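Local structure of protein-glutamine gamma-glutamyltransferase 2 (Pagrus major, 1G0D) at residues 187-199 / 209-222. The protein probably catalyses the calcium-dependent cross-linking of proteins, joining peptide-bound glutamine to the amino group of peptide-bound lysine or of other primary amines. Numbering follows the deposited sequence.
Sequences ICFEVLDNSPAAL and RSDPVYVGRTITAM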
loop_
_atom_site.group_PDB
_atom_site.type_symbol
_atom_site.label_atom_id
_atom_site.label_comp_id
_atom_site.label_asym_id
_atom_site.label_seq_id
_atom_site.Cartn_x
_atom_site.Cartn_y
_atom_site.Cartn_z
ATOM N N ILE A 187 4.667 -12.379 12.635
ATOM C CA ILE A 187 3.455 -11.579 12.816
ATOM C C ILE A 187 2.535 -11.736 11.599
ATOM O O ILE A 187 1.311 -11.650 11.713
ATOM C CB ILE A 187 3.753 -10.077 12.949
ATOM C CG1 ILE A 187 4.595 -9.785 14.192
ATOM C CG2 ILE A 187 2.462 -9.342 13.082
ATOM C CD1 ILE A 187 5.351 -8.474 14.153
ATOM N N CYS A 188 3.117 -11.939 10.421
ATOM C CA CYS A 188 2.306 -12.110 9.237
ATOM C C CYS A 188 1.429 -13.337 9.429
ATOM O O CYS A 188 0.241 -13.238 9.182
ATOM C CB CYS A 188 3.180 -12.236 8.000
ATOM S SG CYS A 188 3.865 -10.668 7.477
ATOM N N PHE A 189 1.988 -14.470 9.881
ATOM C CA PHE A 189 1.200 -15.700 10.144
ATOM C C PHE A 189 0.245 -15.508 11.318
ATOM O O PHE A 189 -0.726 -16.234 11.442
ATOM C CB PHE A 189 2.097 -16.913 10.446
ATOM C CG PHE A 189 2.739 -17.516 9.219
ATOM C CD1 PHE A 189 4.115 -17.418 9.016
ATOM C CD2 PHE A 189 1.957 -18.076 8.213
ATOM C CE1 PHE A 189 4.701 -17.856 7.825
ATOM C CE2 PHE A 189 2.534 -18.518 7.018
ATOM C CZ PHE A 189 3.908 -18.404 6.818
ATOM N N GLU A 190 0.524 -14.524 12.171
ATOM C CA GLU A 190 -0.332 -14.205 13.317
ATOM C C GLU A 190 -1.601 -13.488 12.829
ATOM O O GLU A 190 -2.696 -13.635 13.377
ATOM C CB GLU A 190 0.427 -13.291 14.270
ATOM C CG GLU A 190 -0.114 -13.335 15.670
ATOM C CD GLU A 190 0.509 -12.316 16.605
ATOM O OE1 GLU A 190 0.030 -12.268 17.750
ATOM O OE2 GLU A 190 1.445 -11.569 16.226
ATOM N N VAL A 191 -1.441 -12.668 11.802
ATOM C CA VAL A 191 -2.571 -11.968 11.221
ATOM C C VAL A 191 -3.484 -13.036 10.604
ATOM O O VAL A 191 -4.701 -12.932 10.649
ATOM C CB VAL A 191 -2.108 -10.999 10.096
ATOM C CG1 VAL A 191 -3.315 -10.375 9.410
ATOM C CG2 VAL A 191 -1.215 -9.907 10.678
ATOM N N LEU A 192 -2.895 -14.087 10.043
ATOM C CA LEU A 192 -3.698 -15.125 9.414
ATOM C C LEU A 192 -4.371 -15.946 10.510
ATOM O O LEU A 192 -5.485 -16.457 10.333
ATOM C CB LEU A 192 -2.803 -16.024 8.538
ATOM C CG LEU A 192 -2.408 -15.626 7.087
ATOM C CD1 LEU A 192 -1.450 -16.652 6.474
ATOM C CD2 LEU A 192 -3.669 -15.501 6.220
ATOM N N ASP A 193 -3.708 -16.048 11.664
ATOM C CA ASP A 193 -4.222 -16.845 12.792
ATOM C C ASP A 193 -5.326 -16.207 13.614
ATOM O O ASP A 193 -6.006 -16.890 14.375
ATOM C CB ASP A 193 -3.087 -17.208 13.755
ATOM C CG ASP A 193 -2.095 -18.207 13.168
ATOM O OD1 ASP A 193 -1.015 -18.392 13.776
ATOM O OD2 ASP A 193 -2.384 -18.805 12.108
ATOM N N ASN A 194 -5.496 -14.903 13.461
ATOM C CA ASN A 194 -6.496 -14.160 14.219
ATOM C C ASN A 194 -7.685 -13.745 13.395
ATOM O O ASN A 194 -8.503 -12.913 13.823
ATOM C CB ASN A 194 -5.848 -12.925 14.829
ATOM C CG ASN A 194 -4.984 -13.274 15.994
ATOM O OD1 ASN A 194 -5.494 -13.510 17.071
ATOM N ND2 ASN A 194 -3.674 -13.333 15.793
ATOM N N SER A 195 -7.782 -14.312 12.206
ATOM C CA SER A 195 -8.886 -13.957 11.357
ATOM C C SER A 195 -10.107 -14.762 11.756
ATOM O O SER A 195 -10.012 -15.824 12.367
ATOM C CB SER A 195 -8.542 -14.188 9.877
ATOM O OG SER A 195 -8.625 -15.557 9.489
ATOM N N PRO A 196 -11.283 -14.240 11.430
ATOM C CA PRO A 196 -12.548 -14.902 11.740
ATOM C C PRO A 196 -12.562 -16.371 11.377
ATOM O O PRO A 196 -13.029 -17.217 12.151
ATOM C CB PRO A 196 -13.558 -14.117 10.930
ATOM C CG PRO A 196 -12.956 -12.729 10.885
ATOM C CD PRO A 196 -11.484 -12.928 10.790
ATOM N N ALA A 197 -12.052 -16.670 10.194
ATOM C CA ALA A 197 -12.041 -18.044 9.702
ATOM C C ALA A 197 -11.201 -18.962 10.535
ATOM O O ALA A 197 -11.573 -20.107 10.774
ATOM C CB ALA A 197 -11.541 -18.076 8.291
ATOM N N ALA A 198 -10.045 -18.467 10.945
ATOM C CA ALA A 198 -9.129 -19.262 11.726
ATOM C C ALA A 198 -9.714 -19.469 13.120
ATOM O O ALA A 198 -9.509 -20.521 13.755
ATOM C CB ALA A 198 -7.758 -18.556 11.790
ATOM N N LEU A 199 -10.459 -18.473 13.596
ATOM C CA LEU A 199 -11.047 -18.582 14.917
ATOM C C LEU A 199 -12.251 -19.535 14.878
ATOM O O LEU A 199 -12.385 -20.422 15.723
ATOM C CB LEU A 199 -11.414 -17.185 15.428
ATOM C CG LEU A 199 -10.182 -16.268 15.546
ATOM C CD1 LEU A 199 -10.598 -14.889 15.935
ATOM C CD2 LEU A 199 -9.213 -16.765 16.573
ATOM N N ARG A 209 -4.884 -22.211 3.250
ATOM C CA ARG A 209 -3.700 -21.387 3.196
ATOM C C ARG A 209 -2.734 -21.690 2.035
ATOM O O ARG A 209 -1.683 -21.068 1.902
ATOM C CB ARG A 209 -2.985 -21.485 4.536
ATOM C CG ARG A 209 -3.662 -20.678 5.609
ATOM C CD ARG A 209 -2.707 -20.402 6.770
ATOM N NE ARG A 209 -3.468 -19.883 7.911
ATOM C CZ ARG A 209 -2.987 -19.669 9.133
ATOM N NH1 ARG A 209 -1.727 -19.921 9.426
ATOM N NH2 ARG A 209 -3.786 -19.204 10.068
ATOM N N SER A 210 -3.089 -22.632 1.183
ATOM C CA SER A 210 -2.246 -22.957 0.048
ATOM C C SER A 210 -2.640 -22.131 -1.170
ATOM O O SER A 210 -2.013 -22.170 -2.222
ATOM C CB SER A 210 -2.461 -24.396 -0.298
ATOM O OG SER A 210 -3.658 -24.467 -1.036
ATOM N N ASP A 211 -3.707 -21.379 -1.009
ATOM C CA ASP A 211 -4.275 -20.597 -2.069
ATOM C C ASP A 211 -3.908 -19.124 -2.046
ATOM O O ASP A 211 -4.292 -18.393 -1.131
ATOM C CB ASP A 211 -5.783 -20.761 -1.949
ATOM C CG ASP A 211 -6.538 -20.156 -3.105
ATOM O OD1 ASP A 211 -7.769 -20.290 -3.086
ATOM O OD2 ASP A 211 -5.932 -19.555 -4.019
ATOM N N PRO A 212 -3.188 -18.651 -3.066
ATOM C CA PRO A 212 -2.887 -17.226 -2.962
ATOM C C PRO A 212 -4.122 -16.309 -2.983
ATOM O O PRO A 212 -4.053 -15.219 -2.415
ATOM C CB PRO A 212 -1.932 -16.967 -4.133
ATOM C CG PRO A 212 -2.170 -18.051 -5.060
ATOM C CD PRO A 212 -2.613 -19.247 -4.275
ATOM N N VAL A 213 -5.225 -16.737 -3.626
ATOM C CA VAL A 213 -6.471 -15.941 -3.717
ATOM C C VAL A 213 -7.090 -15.788 -2.331
ATOM O O VAL A 213 -7.455 -14.698 -1.911
ATOM C CB VAL A 213 -7.554 -16.592 -4.663
ATOM C CG1 VAL A 213 -8.920 -15.914 -4.455
ATOM C CG2 VAL A 213 -7.158 -16.445 -6.144
ATOM N N TYR A 214 -7.187 -16.901 -1.621
ATOM C CA TYR A 214 -7.736 -16.946 -0.283
ATOM C C TYR A 214 -6.887 -16.134 0.697
ATOM O O TYR A 214 -7.395 -15.279 1.409
ATOM C CB TYR A 214 -7.790 -18.397 0.153
ATOM C CG TYR A 214 -8.157 -18.596 1.593
ATOM C CD1 TYR A 214 -9.482 -18.770 1.964
ATOM C CD2 TYR A 214 -7.180 -18.598 2.593
ATOM C CE1 TYR A 214 -9.823 -18.933 3.285
ATOM C CE2 TYR A 214 -7.511 -18.761 3.927
ATOM C CZ TYR A 214 -8.832 -18.921 4.266
ATOM O OH TYR A 214 -9.179 -19.017 5.589
ATOM N N VAL A 215 -5.593 -16.396 0.743
ATOM C CA VAL A 215 -4.701 -15.686 1.635
ATOM C C VAL A 215 -4.623 -14.175 1.316
ATOM O O VAL A 215 -4.456 -13.343 2.214
ATOM C CB VAL A 215 -3.302 -16.333 1.536
ATOM C CG1 VAL A 215 -2.263 -15.507 2.249
ATOM C CG2 VAL A 215 -3.360 -17.724 2.108
ATOM N N GLY A 216 -4.731 -13.822 0.039
ATOM C CA GLY A 216 -4.666 -12.426 -0.347
ATOM C C GLY A 216 -5.941 -11.719 0.096
ATOM O O GLY A 216 -5.912 -10.582 0.574
ATOM N N ARG A 217 -7.076 -12.394 -0.073
ATOM C CA ARG A 217 -8.361 -11.846 0.344
ATOM C C ARG A 217 -8.418 -11.755 1.894
ATOM O O ARG A 217 -9.012 -10.836 2.451
ATOM C CB ARG A 217 -9.510 -12.709 -0.224
ATOM C CG ARG A 217 -10.850 -12.554 0.490
ATOM C CD ARG A 217 -12.069 -12.680 -0.451
ATOM N NE ARG A 217 -12.434 -11.358 -0.941
ATOM C CZ ARG A 217 -13.656 -10.822 -0.953
ATOM N NH1 ARG A 217 -13.813 -9.608 -1.433
ATOM N NH2 ARG A 217 -14.709 -11.471 -0.521
ATOM N N THR A 218 -7.789 -12.704 2.587
ATOM C CA THR A 218 -7.770 -12.687 4.045
ATOM C C THR A 218 -6.894 -11.561 4.587
ATOM O O THR A 218 -7.292 -10.861 5.487
ATOM C CB THR A 218 -7.252 -13.987 4.574
ATOM O OG1 THR A 218 -8.108 -15.034 4.116
ATOM C CG2 THR A 218 -7.216 -13.970 6.074
ATOM N N ILE A 219 -5.697 -11.386 4.043
ATOM C CA ILE A 219 -4.810 -10.316 4.491
ATOM C C ILE A 219 -5.458 -8.980 4.200
ATOM O O ILE A 219 -5.476 -8.102 5.039
ATOM C CB ILE A 219 -3.458 -10.373 3.761
ATOM C CG1 ILE A 219 -2.663 -11.581 4.241
ATOM C CG2 ILE A 219 -2.667 -9.125 4.031
ATOM C CD1 ILE A 219 -2.531 -11.631 5.758
ATOM N N THR A 220 -5.998 -8.814 3.003
ATOM C CA THR A 220 -6.621 -7.547 2.673
ATOM C C THR A 220 -7.751 -7.198 3.642
ATOM O O THR A 220 -7.977 -6.024 3.987
ATOM C CB THR A 220 -7.152 -7.597 1.273
ATOM O OG1 THR A 220 -6.047 -7.723 0.388
ATOM C CG2 THR A 220 -7.865 -6.335 0.914
ATOM N N ALA A 221 -8.447 -8.231 4.108
ATOM C CA ALA A 221 -9.565 -8.035 5.021
ATOM C C ALA A 221 -9.144 -7.677 6.445
ATOM O O ALA A 221 -9.822 -6.890 7.122
ATOM C CB ALA A 221 -10.435 -9.277 5.020
ATOM N N MET A 222 -8.024 -8.231 6.897
ATOM C CA MET A 222 -7.543 -7.980 8.259
ATOM C C MET A 222 -6.827 -6.652 8.495
ATOM O O MET A 222 -6.742 -6.182 9.639
ATOM C CB MET A 222 -6.632 -9.118 8.690
ATOM C CG MET A 222 -7.370 -10.429 8.854
ATOM S SD MET A 222 -8.114 -10.540 10.490
ATOM C CE MET A 222 -6.737 -9.789 11.524
#
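Leu192, Arg209 and Met222 carry most of this contact between two nearly perpendicular helices of the papain-like catalytic core of the transglutaminase. The axes of helix segments 187-193 and 212-222 approach to 9.9 Å, at 88° to each other. Leu192 fills the crossing. Its CB sits over the centre of one face of the Arg209 guanidinium, 3.6 Å above the plane. Its two methyls divide the neighbours: CD1 lies against Arg209 CD, while CD2 meets Thr218 CG2 at 3.9 Å and also touches Ile219 CD1 and Val215 CG1. The side chains of Leu192 and Arg209 run past each other in opposite directions.

Arg209 is extended from CG to NE, which carries its charged end across to Asp193. NH1 and NH2 both grip Asp193 OD2 end-on, in a salt bridge with the carboxylate and guanidinium planes 22° apart. The other carboxylate oxygen, Asp193 OD1, pairs with Lys64, and Arg209 NH2 has a second acid partner in Asp205. These charges probably fix the rotation of the guanidinium, with one face against Leu192 CB. Asp205 also accepts from the hydroxyl of Tyr214, whose OH touches Ala197 CB.

Met222 closes the other end of the contact. The bend at chi2 (-85°) brings SD to the turn between helices 184-193 and 196-200. A second bend, at chi3, turns CE back to Val191 O. Its CB packs on Val191 CG1, which also meets Ile219 CD1. Ile219 also touches Leu283 of helix 272-286, which starts at the active-site Cys272, and its side chain is about 12 Å from that of the active-site Asp355. At the turn, Met222 SD rests 3.6 Å from Ser195 CA, the N-cap residue of helix 196-200.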